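Local coordinates for probable 2-dehydropantoate 2-reductase (Bacillus subtilis, PDB 3EGO), which probably catalyses the NADPH-dependent reduction of ketopantoate to pantoic acid, the second step in making (R)-pantoate for pantothenate biosynthesis, at residues A[187-192]-A[246-251]; A[196-201]-A[242-247]; A[259-264]-A[287-292]; A[213-218]-A[280-285]. All blocks are in the same frame, centred on the assembly; numbering follows the deposited sequence. Where two conformers were deposited one is given.

Contact 1. Residues A[187-192]-A[246-251]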
loop_
_atom_site.group_PDB
_atom_site.type_symbol
_atom_site.label_atom_id
_atom_site.label_comp_id
_atom_site.label_asym_id
_atom_site.label_seq_id
_atom_site.Cartn_x
_atom_site.Cartn_y
_atom_site.Cartn_z
ATOM N N CYS A 187 3.877 -6.404 -13.518
ATOM C CA CYS A 187 3.712 -4.966 -13.684
ATOM C C CYS A 187 2.352 -4.463 -13.309
ATOM O O CYS A 187 2.222 -3.317 -12.852
ATOM C CB CYS A 187 3.970 -4.536 -15.121
ATOM S SG CYS A 187 5.622 -4.734 -15.631
ATOM N N ILE A 188 1.322 -5.277 -13.537
ATOM C CA ILE A 188 -0.032 -4.819 -13.281
ATOM C C ILE A 188 -0.527 -5.142 -11.878
ATOM O O ILE A 188 -1.144 -4.301 -11.233
ATOM C CB ILE A 188 -1.066 -5.417 -14.267
ATOM C CG1 ILE A 188 -0.792 -4.948 -15.710
ATOM C CG2 ILE A 188 -2.492 -5.002 -13.845
ATOM C CD1 ILE A 188 -1.701 -5.686 -16.796
ATOM N N ASN A 189 -0.287 -6.366 -11.418
ATOM C CA ASN A 189 -0.944 -6.874 -10.182
ATOM C C ASN A 189 -0.578 -6.225 -8.825
ATOM O O ASN A 189 -1.462 -5.841 -8.039
ATOM C CB ASN A 189 -0.777 -8.393 -10.112
ATOM C CG ASN A 189 -1.649 -9.140 -11.161
ATOM O OD1 ASN A 189 -2.185 -8.534 -12.087
ATOM N ND2 ASN A 189 -1.764 -10.449 -11.012
ATOM N N PRO A 190 0.729 -6.166 -8.507
ATOM C CA PRO A 190 1.163 -5.496 -7.296
ATOM C C PRO A 190 0.740 -4.045 -7.282
ATOM O O PRO A 190 0.334 -3.555 -6.232
ATOM C CB PRO A 190 2.707 -5.580 -7.376
ATOM C CG PRO A 190 3.010 -6.723 -8.322
ATOM C CD PRO A 190 1.837 -6.801 -9.259
ATOM N N LEU A 191 0.829 -3.354 -8.431
ATOM C CA LEU A 191 0.508 -1.937 -8.469
ATOM C C LEU A 191 -0.944 -1.660 -8.215
ATOM O O LEU A 191 -1.277 -0.725 -7.477
ATOM C CB LEU A 191 0.878 -1.287 -9.810
ATOM C CG LEU A 191 2.227 -0.596 -9.894
ATOM C CD1 LEU A 191 3.337 -1.610 -9.810
ATOM C CD2 LEU A 191 2.340 0.177 -11.201
ATOM N N THR A 192 -1.818 -2.438 -8.857
ATOM C CA THR A 192 -3.254 -2.302 -8.648
ATOM C C THR A 192 -3.665 -2.658 -7.222
ATOM O O THR A 192 -4.568 -2.044 -6.646
ATOM C CB THR A 192 -4.100 -3.139 -9.646
ATOM O OG1 THR A 192 -3.731 -4.502 -9.570
ATOM C CG2 THR A 192 -3.934 -2.643 -11.078
ATOM N N ARG A 246 -10.677 -5.501 -12.040
ATOM C CA ARG A 246 -9.831 -5.499 -10.858
ATOM C C ARG A 246 -8.904 -6.731 -10.902
ATOM O O ARG A 246 -9.363 -7.870 -11.078
ATOM C CB ARG A 246 -10.666 -5.531 -9.585
ATOM C CG ARG A 246 -11.526 -4.301 -9.355
ATOM C CD ARG A 246 -12.039 -4.308 -7.921
ATOM N NE ARG A 246 -12.877 -5.486 -7.696
ATOM C CZ ARG A 246 -13.098 -6.062 -6.516
ATOM N NH1 ARG A 246 -12.537 -5.588 -5.411
ATOM N NH2 ARG A 246 -13.883 -7.132 -6.444
ATOM N N SER A 247 -7.605 -6.505 -10.743
ATOM C CA SER A 247 -6.645 -7.578 -10.958
ATOM C C SER A 247 -6.898 -8.613 -9.879
ATOM O O SER A 247 -7.450 -8.292 -8.842
ATOM C CB SER A 247 -5.218 -7.049 -10.840
ATOM O OG SER A 247 -4.970 -6.753 -9.479
ATOM N N SER A 248 -6.453 -9.844 -10.093
ATOM C CA SER A 248 -6.599 -10.895 -9.086
ATOM C C SER A 248 -5.915 -10.583 -7.749
ATOM O O SER A 248 -6.345 -11.068 -6.697
ATOM C CB SER A 248 -6.022 -12.196 -9.616
ATOM O OG SER A 248 -4.633 -12.056 -9.865
ATOM N N MET A 249 -4.824 -9.807 -7.793
ATOM C CA MET A 249 -4.093 -9.479 -6.566
ATOM C C MET A 249 -4.835 -8.402 -5.785
ATOM O O MET A 249 -4.844 -8.423 -4.559
ATOM C CB MET A 249 -2.627 -9.072 -6.869
ATOM C CG MET A 249 -1.728 -8.856 -5.630
ATOM S SD MET A 249 0.116 -8.875 -5.954
ATOM C CE MET A 249 0.290 -10.493 -6.638
ATOM N N LEU A 250 -5.451 -7.466 -6.488
ATOM C CA LEU A 250 -6.255 -6.441 -5.851
ATOM C C LEU A 250 -7.412 -7.115 -5.112
ATOM O O LEU A 250 -7.675 -6.844 -3.941
ATOM C CB LEU A 250 -6.781 -5.456 -6.888
ATOM C CG LEU A 250 -7.723 -4.348 -6.395
ATOM C CD1 LEU A 250 -7.288 -3.795 -5.003
ATOM C CD2 LEU A 250 -7.817 -3.225 -7.431
ATOM N N VAL A 251 -8.059 -8.046 -5.793
ATOM C CA VAL A 251 -9.132 -8.856 -5.191
ATOM C C VAL A 251 -8.693 -9.633 -3.932
ATOM O O VAL A 251 -9.367 -9.596 -2.893
ATOM C CB VAL A 251 -9.735 -9.800 -6.268
ATOM C CG1 VAL A 251 -10.563 -10.902 -5.630
ATOM C CG2 VAL A 251 -10.550 -8.974 -7.243
#
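S247 OG is gripped from two sides. It shares the one hydrogen bond between the two segments with T192 OG1, 2.6 Å away, and either could be the donor. It also stands at the N-cap of helix 248-255 and accepts from L250 N at 3.1 Å. With chi1 of 71°, OG sits between the backbone N and the carbonyl carbon of its own residue, where it can meet L250 N-H and T192 OG1 together. T192 OG1 also lies near I188 O and N189 O, at the point where P190 kinks helix 174-195. This is the all-helical C-terminal domain of a ketopantoate reductase, and by similarity N189 and S248 both bind substrate. The N189 amide leans along the start of the second helix, OD1 3.6 Å from S247 CB. Its ND2 approaches S248 OG at 3.5 Å, but the angle is too poor for a bond. Closer to the backbone, the CB atoms of N189 and M249 touch at 3.8 Å, and M249 runs on until SD rests against P190 N. L250 closes the other end, packing both its methyls against the carbonyl oxygen of T192, with CD2 at 3.5 Å.

Contact 2. Residues A[196-201]-A[242-247]; sequences QVKNGE and TKENRS
K198-E201 and T242-N245 are both type I beta turns, laced together by two backbone bonds, a nearly straight one from N199 N to N245 O (3.1 Å) and one from G200 N to K243 O (3.0 Å). At G200 the backbones come close, its CA 3.8 Å from K243 CA. N199 carries the side-chain part. Its CG stands beside its own backbone N, chi1 -70°, which drops the amide between the T242 and S247 ends of the opposite loop. There ND2 donates to T242 OG1 at 2.8 Å, with the hydroxyl close to the amide plane. T242 OG1 passes its own proton to V238 O, so the hydroxyl serves as acceptor and donor at once. These loops connect helices of the C-terminal helical domain, 174-195 to 201-204 on one side and 228-241 to 248-255 on the other, and N199 is a substrate-binding residue by similarity. At the other end of the amide, OD1 accepts from a water at 2.9 Å. That water gives its second proton to V197 O and accepts from S247 N, so it bridges both loops and should help hold the amide's orientation. Helix 174-195 backs the amide through I188 and T192. Outside this core, the aliphatic part of K198 lies over the turn, CG 3.6 Å from E244 O. Its NZ is near E244 OE1 but beyond a salt bridge; the glutamate's OE2 instead pairs with K243 NZ, through the lone pair directed away from OE1.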
loop_
_atom_site.group_PDB
_atom_site.type_symbol
_atom_site.label_atom_id
_atom_site.label_comp_id
_atom_site.label_asym_id
_atom_site.label_seq_id
_atom_site.Cartn_x
_atom_site.Cartn_y
_atom_site.Cartn_z
ATOM N N GLN A 196 -5.364 0.264 -5.344
ATOM C CA GLN A 196 -6.757 -0.175 -5.420
ATOM C C GLN A 196 -7.540 0.522 -6.538
ATOM O O GLN A 196 -8.591 1.126 -6.298
ATOM C CB GLN A 196 -7.465 0.008 -4.077
ATOM C CG GLN A 196 -6.809 -0.714 -2.939
ATOM C CD GLN A 196 -7.659 -0.641 -1.704
ATOM O OE1 GLN A 196 -8.798 -0.140 -1.746
ATOM N NE2 GLN A 196 -7.123 -1.125 -0.587
ATOM N N VAL A 197 -7.016 0.427 -7.750
ATOM C CA VAL A 197 -7.669 1.010 -8.900
ATOM C C VAL A 197 -7.831 -0.092 -9.931
ATOM O O VAL A 197 -7.117 -1.086 -9.886
ATOM C CB VAL A 197 -6.819 2.145 -9.497
ATOM C CG1 VAL A 197 -6.729 3.319 -8.510
ATOM C CG2 VAL A 197 -5.454 1.630 -9.914
ATOM N N LYS A 198 -8.787 0.058 -10.843
ATOM C CA LYS A 198 -8.902 -0.891 -11.944
ATOM C C LYS A 198 -7.671 -0.768 -12.827
ATOM O O LYS A 198 -6.984 0.237 -12.786
ATOM C CB LYS A 198 -10.195 -0.636 -12.731
ATOM C CG LYS A 198 -11.442 -1.157 -12.003
ATOM C CD LYS A 198 -12.647 -0.232 -12.150
ATOM C CE LYS A 198 -13.889 -0.871 -11.516
ATOM N NZ LYS A 198 -15.156 -0.099 -11.763
ATOM N N ASN A 199 -7.404 -1.797 -13.620
ATOM C CA ASN A 199 -6.231 -1.866 -14.475
ATOM C C ASN A 199 -6.065 -0.655 -15.379
ATOM O O ASN A 199 -4.945 -0.228 -15.637
ATOM C CB ASN A 199 -6.279 -3.111 -15.366
ATOM C CG ASN A 199 -6.084 -4.405 -14.598
ATOM O OD1 ASN A 199 -6.066 -4.429 -13.370
ATOM N ND2 ASN A 199 -5.941 -5.501 -15.334
ATOM N N GLY A 200 -7.174 -0.133 -15.905
ATOM C CA GLY A 200 -7.086 0.961 -16.855
ATOM C C GLY A 200 -6.523 2.213 -16.211
ATOM O O GLY A 200 -5.917 3.045 -16.881
ATOM N N GLU A 201 -6.724 2.348 -14.904
ATOM C CA GLU A 201 -6.217 3.513 -14.195
ATOM C C GLU A 201 -4.688 3.608 -14.230
ATOM O O GLU A 201 -4.137 4.686 -14.088
ATOM C CB GLU A 201 -6.747 3.583 -12.756
ATOM C CG GLU A 201 -8.029 4.375 -12.576
ATOM C CD GLU A 201 -8.038 5.158 -11.255
ATOM O OE1 GLU A 201 -8.992 4.992 -10.461
ATOM O OE2 GLU A 201 -7.074 5.924 -10.999
ATOM N N THR A 242 -7.943 -5.162 -20.377
ATOM C CA THR A 242 -8.602 -5.413 -19.091
ATOM C C THR A 242 -8.941 -4.124 -18.302
ATOM O O THR A 242 -9.016 -4.140 -17.084
ATOM C CB THR A 242 -7.746 -6.348 -18.231
ATOM O OG1 THR A 242 -6.430 -5.792 -18.069
ATOM C CG2 THR A 242 -7.629 -7.729 -18.887
ATOM N N LYS A 243 -9.174 -3.017 -19.000
ATOM C CA LYS A 243 -9.296 -1.702 -18.346
ATOM C C LYS A 243 -10.272 -1.608 -17.174
ATOM O O LYS A 243 -10.011 -0.898 -16.209
ATOM C CB LYS A 243 -9.551 -0.569 -19.366
ATOM C CG LYS A 243 -10.756 -0.755 -20.304
ATOM C CD LYS A 243 -10.974 0.516 -21.136
ATOM C CE LYS A 243 -12.327 0.540 -21.853
ATOM N NZ LYS A 243 -13.516 0.528 -20.937
ATOM N N GLU A 244 -11.398 -2.300 -17.261
ATOM C CA GLU A 244 -12.444 -2.215 -16.230
ATOM C C GLU A 244 -12.310 -3.313 -15.174
ATOM O O GLU A 244 -13.107 -3.375 -14.239
ATOM C CB GLU A 244 -13.846 -2.297 -16.872
ATOM C CG GLU A 244 -14.144 -1.225 -17.923
ATOM C CD GLU A 244 -14.196 0.190 -17.350
ATOM O OE1 GLU A 244 -14.301 0.351 -16.108
ATOM O OE2 GLU A 244 -14.139 1.151 -18.150
ATOM N N ASN A 245 -11.299 -4.174 -15.321
ATOM C CA ASN A 245 -11.131 -5.295 -14.424
ATOM C C ASN A 245 -10.347 -4.883 -13.179
ATOM O O ASN A 245 -9.454 -4.046 -13.269
ATOM C CB ASN A 245 -10.325 -6.396 -15.097
ATOM C CG ASN A 245 -11.060 -7.080 -16.251
ATOM O OD1 ASN A 245 -12.266 -6.918 -16.452
ATOM N ND2 ASN A 245 -10.315 -7.867 -17.001
ATOM N N ARG A 246 -10.677 -5.501 -12.040
ATOM C CA ARG A 246 -9.831 -5.499 -10.858
ATOM C C ARG A 246 -8.904 -6.731 -10.902
ATOM O O ARG A 246 -9.363 -7.870 -11.078
ATOM C CB ARG A 246 -10.666 -5.531 -9.585
ATOM C CG ARG A 246 -11.526 -4.301 -9.355
ATOM C CD ARG A 246 -12.039 -4.308 -7.921
ATOM N NE ARG A 246 -12.877 -5.486 -7.696
ATOM C CZ ARG A 246 -13.098 -6.062 -6.516
ATOM N NH1 ARG A 246 -12.537 -5.588 -5.411
ATOM N NH2 ARG A 246 -13.883 -7.132 -6.444
ATOM N N SER A 247 -7.605 -6.505 -10.743
ATOM C CA SER A 247 -6.645 -7.578 -10.958
ATOM C C SER A 247 -6.898 -8.613 -9.879
ATOM O O SER A 247 -7.450 -8.292 -8.842
ATOM C CB SER A 247 -5.218 -7.049 -10.840
ATOM O OG SER A 247 -4.970 -6.753 -9.479
HETATM O O HOH W 1 -7.022 -3.798 -10.686
#

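Contact 3. Residues A[259-264]-A[287-292]; sequences TEADAI and GSIKAL
T259, A261 and D262, at the start of helix 261-274, face I289 and K290 near the end of helix 280-291, so the contact joins two successive helices of the C-terminal helical domain. The helix begins with an ST turn: T259 OG1 accepts from A261 N at 2.9 Å, and E260 follows at the N-cap position. By similarity E260 binds NADP(+), and in this model its OE2 bonds to N100, assigned by similarity to both cofactor and substrate, consistent with the start of this helix lying beside the cofactor site.

The van der Waals part centres on one methyl. I289 CG2 lies 3.9 Å from T259 CG2 and 4.1 Å from A261 CB, and it also touches T259 OG1, a hydroxyl that bonds to E293 as well. Behind I289 stand A193 and L194 of helix 174-195, while T259 is flanked by D252 and V253 of helix 248-255, so four helices come together around this patch.

The charged part lies toward the outer side of the same face. K290 folds back at chi2 and chi3 (-57° and -81°), a double bend that brings CD near A261 CB and swings the ammonium across to D262. The two side chains cross at about a right angle, and the salt bridge is shared between both carboxylate oxygens, with each of its hydrogen bonds weak. D262 OD1 has a stronger partner in Y286 OH, one turn before K290. K290 NZ is 3.1 Å from both OD1 and OD2 of D262 but lies out of the carboxylate plane.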
loop_
_atom_site.group_PDB
_atom_site.type_symbol
_atom_site.label_atom_id
_atom_site.label_comp_id
_atom_site.label_asym_id
_atom_site.label_seq_id
_atom_site.Cartn_x
_atom_site.Cartn_y
_atom_site.Cartn_z
ATOM N N THR A 259 -1.964 -13.719 -1.156
ATOM C CA THR A 259 -1.858 -13.356 -2.544
ATOM C C THR A 259 -0.825 -14.258 -3.215
ATOM O O THR A 259 -0.213 -15.113 -2.579
ATOM C CB THR A 259 -1.395 -11.909 -2.703
ATOM O OG1 THR A 259 0.007 -11.857 -2.431
ATOM C CG2 THR A 259 -2.120 -10.993 -1.749
ATOM N N GLU A 260 -0.626 -14.051 -4.512
ATOM C CA GLU A 260 0.452 -14.730 -5.230
ATOM C C GLU A 260 1.742 -13.893 -5.261
ATOM O O GLU A 260 2.503 -13.969 -6.222
ATOM C CB GLU A 260 -0.006 -15.003 -6.652
ATOM C CG GLU A 260 -1.304 -15.811 -6.726
ATOM C CD GLU A 260 -1.813 -15.983 -8.157
ATOM O OE1 GLU A 260 -1.705 -15.031 -8.972
ATOM O OE2 GLU A 260 -2.302 -17.087 -8.450
ATOM N N ALA A 261 1.934 -13.017 -4.271
ATOM C CA ALA A 261 3.166 -12.198 -4.203
ATOM C C ALA A 261 4.434 -13.061 -4.255
ATOM O O ALA A 261 5.430 -12.723 -4.944
ATOM C CB ALA A 261 3.154 -11.318 -2.917
ATOM N N ASP A 262 4.455 -14.168 -3.532
ATOM C CA ASP A 262 5.701 -14.940 -3.511
ATOM C C ASP A 262 6.002 -15.546 -4.877
ATOM O O ASP A 262 7.169 -15.594 -5.294
ATOM C CB ASP A 262 5.671 -16.049 -2.474
ATOM C CG ASP A 262 5.718 -15.540 -1.067
ATOM O OD1 ASP A 262 6.167 -14.397 -0.854
ATOM O OD2 ASP A 262 5.291 -16.299 -0.172
ATOM N N ALA A 263 4.956 -16.000 -5.570
ATOM C CA ALA A 263 5.125 -16.677 -6.867
ATOM C C ALA A 263 5.388 -15.701 -7.998
ATOM O O ALA A 263 6.068 -16.030 -8.959
ATOM C CB ALA A 263 3.907 -17.535 -7.183
ATOM N N ILE A 264 4.867 -14.493 -7.889
ATOM C CA ILE A 264 5.086 -13.486 -8.915
ATOM C C ILE A 264 6.308 -12.642 -8.580
ATOM O O ILE A 264 7.269 -12.560 -9.379
ATOM C CB ILE A 264 3.879 -12.571 -9.085
ATOM C CG1 ILE A 264 2.636 -13.354 -9.548
ATOM C CG2 ILE A 264 4.178 -11.434 -10.038
ATOM C CD1 ILE A 264 2.545 -13.537 -11.024
ATOM N N GLY A 287 7.244 -6.004 -0.041
ATOM C CA GLY A 287 7.131 -5.765 1.402
ATOM C C GLY A 287 5.738 -5.242 1.777
ATOM O O GLY A 287 5.172 -5.652 2.769
ATOM N N SER A 288 5.169 -4.359 0.965
ATOM C CA SER A 288 3.875 -3.754 1.284
ATOM C C SER A 288 2.734 -4.732 1.133
ATOM O O SER A 288 1.777 -4.698 1.893
ATOM C CB SER A 288 3.566 -2.560 0.368
ATOM O OG SER A 288 4.573 -1.573 0.441
ATOM N N ILE A 289 2.781 -5.555 0.096
ATOM C CA ILE A 289 1.727 -6.585 -0.052
ATOM C C ILE A 289 1.842 -7.643 1.053
ATOM O O ILE A 289 0.839 -8.066 1.660
ATOM C CB ILE A 289 1.802 -7.309 -1.419
ATOM C CG1 ILE A 289 1.694 -6.339 -2.586
ATOM C CG2 ILE A 289 0.730 -8.392 -1.472
ATOM C CD1 ILE A 289 0.505 -5.478 -2.528
ATOM N N LYS A 290 3.057 -8.108 1.295
ATOM C CA LYS A 290 3.306 -9.050 2.395
ATOM C C LYS A 290 2.880 -8.524 3.763
ATOM O O LYS A 290 2.399 -9.294 4.614
ATOM C CB LYS A 290 4.779 -9.455 2.473
ATOM C CG LYS A 290 5.266 -10.317 1.271
ATOM C CD LYS A 290 4.431 -11.592 1.114
ATOM C CE LYS A 290 4.885 -12.679 2.083
ATOM N NZ LYS A 290 4.392 -13.999 1.620
ATOM N N ALA A 291 3.075 -7.233 3.997
ATOM C CA ALA A 291 2.697 -6.616 5.263
ATOM C C ALA A 291 1.213 -6.811 5.526
ATOM O O ALA A 291 0.789 -6.876 6.669
ATOM C CB ALA A 291 3.024 -5.145 5.238
ATOM N N LEU A 292 0.432 -6.878 4.452
ATOM C CA LEU A 292 -1.023 -7.020 4.537
ATOM C C LEU A 292 -1.462 -8.426 4.960
ATOM O O LEU A 292 -2.593 -8.607 5.424
ATOM C CB LEU A 292 -1.650 -6.658 3.184
ATOM C CG LEU A 292 -1.415 -5.213 2.754
ATOM C CD1 LEU A 292 -1.964 -4.897 1.375
ATOM C CD2 LEU A 292 -1.995 -4.277 3.787
#

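Contact 4. Residues A[213-218]-A[280-285]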
loop_
_atom_site.group_PDB
_atom_site.type_symbol
_atom_site.label_atom_id
_atom_site.label_comp_id
_atom_site.label_asym_id
_atom_site.label_seq_id
_atom_site.Cartn_x
_atom_site.Cartn_y
_atom_site.Cartn_z
ATOM N N LYS A 213 6.306 1.677 -15.469
ATOM C CA LYS A 213 7.483 1.573 -16.349
ATOM C C LYS A 213 8.739 1.267 -15.554
ATOM O O LYS A 213 9.577 0.447 -15.964
ATOM C CB LYS A 213 7.661 2.856 -17.141
ATOM C CG LYS A 213 8.376 2.666 -18.475
ATOM C CD LYS A 213 8.657 4.003 -19.110
ATOM C CE LYS A 213 9.532 3.831 -20.349
ATOM N NZ LYS A 213 9.415 5.059 -21.201
ATOM N N LEU A 214 8.876 1.926 -14.395
ATOM C CA LEU A 214 10.009 1.678 -13.506
ATOM C C LEU A 214 10.023 0.239 -13.016
ATOM O O LEU A 214 11.079 -0.396 -12.911
ATOM C CB LEU A 214 9.970 2.647 -12.307
ATOM C CG LEU A 214 10.296 4.120 -12.566
ATOM C CD1 LEU A 214 10.132 4.920 -11.283
ATOM C CD2 LEU A 214 11.719 4.234 -13.130
ATOM N N VAL A 215 8.837 -0.275 -12.675
ATOM C CA VAL A 215 8.726 -1.686 -12.320
ATOM C C VAL A 215 9.067 -2.565 -13.548
ATOM O O VAL A 215 9.825 -3.515 -13.450
ATOM C CB VAL A 215 7.311 -2.025 -11.797
ATOM C CG1 VAL A 215 7.154 -3.512 -11.589
ATOM C CG2 VAL A 215 7.078 -1.289 -10.447
ATOM N N PHE A 216 8.517 -2.217 -14.702
ATOM C CA PHE A 216 8.820 -3.019 -15.918
ATOM C C PHE A 216 10.355 -3.134 -16.156
ATOM O O PHE A 216 10.921 -4.216 -16.396
ATOM C CB PHE A 216 8.146 -2.368 -17.123
ATOM C CG PHE A 216 8.513 -3.025 -18.421
ATOM C CD1 PHE A 216 7.808 -4.139 -18.858
ATOM C CD2 PHE A 216 9.580 -2.554 -19.183
ATOM C CE1 PHE A 216 8.156 -4.773 -20.057
ATOM C CE2 PHE A 216 9.924 -3.184 -20.388
ATOM C CZ PHE A 216 9.209 -4.289 -20.805
ATOM N N GLN A 217 11.035 -1.995 -16.068
ATOM C CA GLN A 217 12.469 -1.954 -16.340
ATOM C C GLN A 217 13.247 -2.882 -15.444
ATOM O O GLN A 217 14.146 -3.564 -15.921
ATOM C CB GLN A 217 13.007 -0.521 -16.276
ATOM C CG GLN A 217 12.367 0.385 -17.348
ATOM C CD GLN A 217 12.834 1.831 -17.284
ATOM O OE1 GLN A 217 12.873 2.520 -18.311
ATOM N NE2 GLN A 217 13.209 2.298 -16.078
ATOM N N GLU A 218 12.915 -2.926 -14.148
ATOM C CA GLU A 218 13.572 -3.873 -13.251
ATOM C C GLU A 218 13.283 -5.313 -13.639
ATOM O O GLU A 218 14.182 -6.152 -13.729
ATOM C CB GLU A 218 13.108 -3.673 -11.794
ATOM C CG GLU A 218 13.265 -2.273 -11.281
ATOM C CD GLU A 218 12.847 -2.099 -9.819
ATOM O OE1 GLU A 218 12.089 -2.939 -9.272
ATOM O OE2 GLU A 218 13.289 -1.107 -9.224
ATOM N N VAL A 280 14.580 -2.325 -6.372
ATOM C CA VAL A 280 14.058 -1.510 -5.274
ATOM C C VAL A 280 12.538 -1.336 -5.331
ATOM O O VAL A 280 11.879 -1.378 -4.288
ATOM C CB VAL A 280 14.726 -0.124 -5.176
ATOM C CG1 VAL A 280 14.358 0.736 -6.347
ATOM C CG2 VAL A 280 14.304 0.563 -3.892
ATOM N N HIS A 281 11.983 -1.130 -6.524
ATOM C CA HIS A 281 10.533 -0.963 -6.628
ATOM C C HIS A 281 9.831 -2.277 -6.374
ATOM O O HIS A 281 8.877 -2.332 -5.610
ATOM C CB HIS A 281 10.150 -0.407 -7.981
ATOM C CG HIS A 281 10.744 0.934 -8.249
ATOM N ND1 HIS A 281 12.013 1.097 -8.755
ATOM C CD2 HIS A 281 10.256 2.175 -8.030
ATOM C CE1 HIS A 281 12.269 2.391 -8.868
ATOM N NE2 HIS A 281 11.224 3.065 -8.422
ATOM N N LEU A 282 10.284 -3.343 -7.024
ATOM C CA LEU A 282 9.756 -4.674 -6.702
ATOM C C LEU A 282 9.853 -5.015 -5.208
ATOM O O LEU A 282 8.978 -5.665 -4.641
ATOM C CB LEU A 282 10.480 -5.740 -7.549
ATOM C CG LEU A 282 10.123 -5.746 -9.041
ATOM C CD1 LEU A 282 11.182 -6.523 -9.804
ATOM C CD2 LEU A 282 8.772 -6.391 -9.253
ATOM N N GLU A 283 10.937 -4.610 -4.553
ATOM C CA GLU A 283 11.099 -4.982 -3.161
ATOM C C GLU A 283 10.074 -4.216 -2.309
ATOM O O GLU A 283 9.520 -4.744 -1.331
ATOM C CB GLU A 283 12.503 -4.585 -2.710
ATOM C CG GLU A 283 12.944 -5.231 -1.456
ATOM C CD GLU A 283 13.748 -6.453 -1.759
ATOM O OE1 GLU A 283 13.184 -7.547 -1.619
ATOM O OE2 GLU A 283 14.932 -6.313 -2.153
ATOM N N PHE A 284 9.835 -2.965 -2.648
ATOM C CA PHE A 284 8.901 -2.152 -1.853
ATOM C C PHE A 284 7.449 -2.701 -2.007
ATOM O O PHE A 284 6.663 -2.785 -1.051
ATOM C CB PHE A 284 8.931 -0.678 -2.297
ATOM C CG PHE A 284 8.041 0.209 -1.433
ATOM C CD1 PHE A 284 8.518 0.694 -0.218
ATOM C CD2 PHE A 284 6.726 0.456 -1.786
ATOM C CE1 PHE A 284 7.699 1.475 0.607
ATOM C CE2 PHE A 284 5.894 1.217 -0.979
ATOM C CZ PHE A 284 6.364 1.704 0.231
ATOM N N LEU A 285 7.104 -3.051 -3.237
ATOM C CA LEU A 285 5.803 -3.635 -3.523
ATOM C C LEU A 285 5.589 -4.938 -2.763
ATOM O O LEU A 285 4.543 -5.148 -2.167
ATOM C CB LEU A 285 5.695 -3.871 -5.032
ATOM C CG LEU A 285 5.612 -2.611 -5.897
ATOM C CD1 LEU A 285 5.728 -2.941 -7.430
ATOM C CD2 LEU A 285 4.307 -1.880 -5.633
HETATM O O HOH W 2 16.230 -0.803 -8.583
#
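E218 reaches from helix 206-223 to the first turn of helix 280-291, where H281 and L282 receive it. Its CB touches L282 CD1 at 4.0 Å. CG lies beside the backbone N (chi1 -54°) and the chain is extended beyond it, carrying the carboxylate right up to the other backbone. OE1 accepts from L282 N at 2.9 Å, nearly straight, through the lone pair on the side of the other oxygen. OE2 is held more heavily: the H281 backbone N reaches it from that syn side at 3.0 Å, the ring donates from ND1 at 2.6 Å, and a water that also takes V280 N gives it a proton. The ring meets OE2 in its own plane but from well above the carboxylate plane, the two planes being 55° apart. L214 CB lies over one face of the ring in a CH-pi contact, 4.1 Å from its centroid.

Segments 213-218 and 280-285 cross at -110°, their axes 9.1 Å apart at closest approach. V215 fills the inner side, its CG2 meeting L285 CD1 tip to tip at 3.7 Å, and L191 of helix 174-195 packs on both. H281 NE2 hydrogen-bonds to NE2 of H281 in the second subunit, so helix 280-291 is itself part of the dimer interface.

The negative carboxylate would suit the positive end of the helix dipole. Bonding to ND1 helps fix the ring's rotation; since the NE2-NE2 bond needs a proton, one of the paired rings probably carries both, which the glutamate would favour.

All four contacts belong to the C-terminal helical domain. Contacts 1 and 2 are closest, their centres 8 Å apart; they share R246 and S247, and L250 of contact 1 packs on V197 O of contact 2. Contact 3 follows in series, 11 Å from contact 1 centre to centre, with M249 packing on A261. Contact 4 crosses contact 1 along the chain and adjoins contact 3 through helix 280-291; C187 SG rests against F216. Helix 174-195, carrying 187-192, thus lies at the centre, with substrate residues assigned by similarity in contacts 1 and 2, a cofactor residue in contact 3, and mainly contacts 3 and 4 reaching the second subunit.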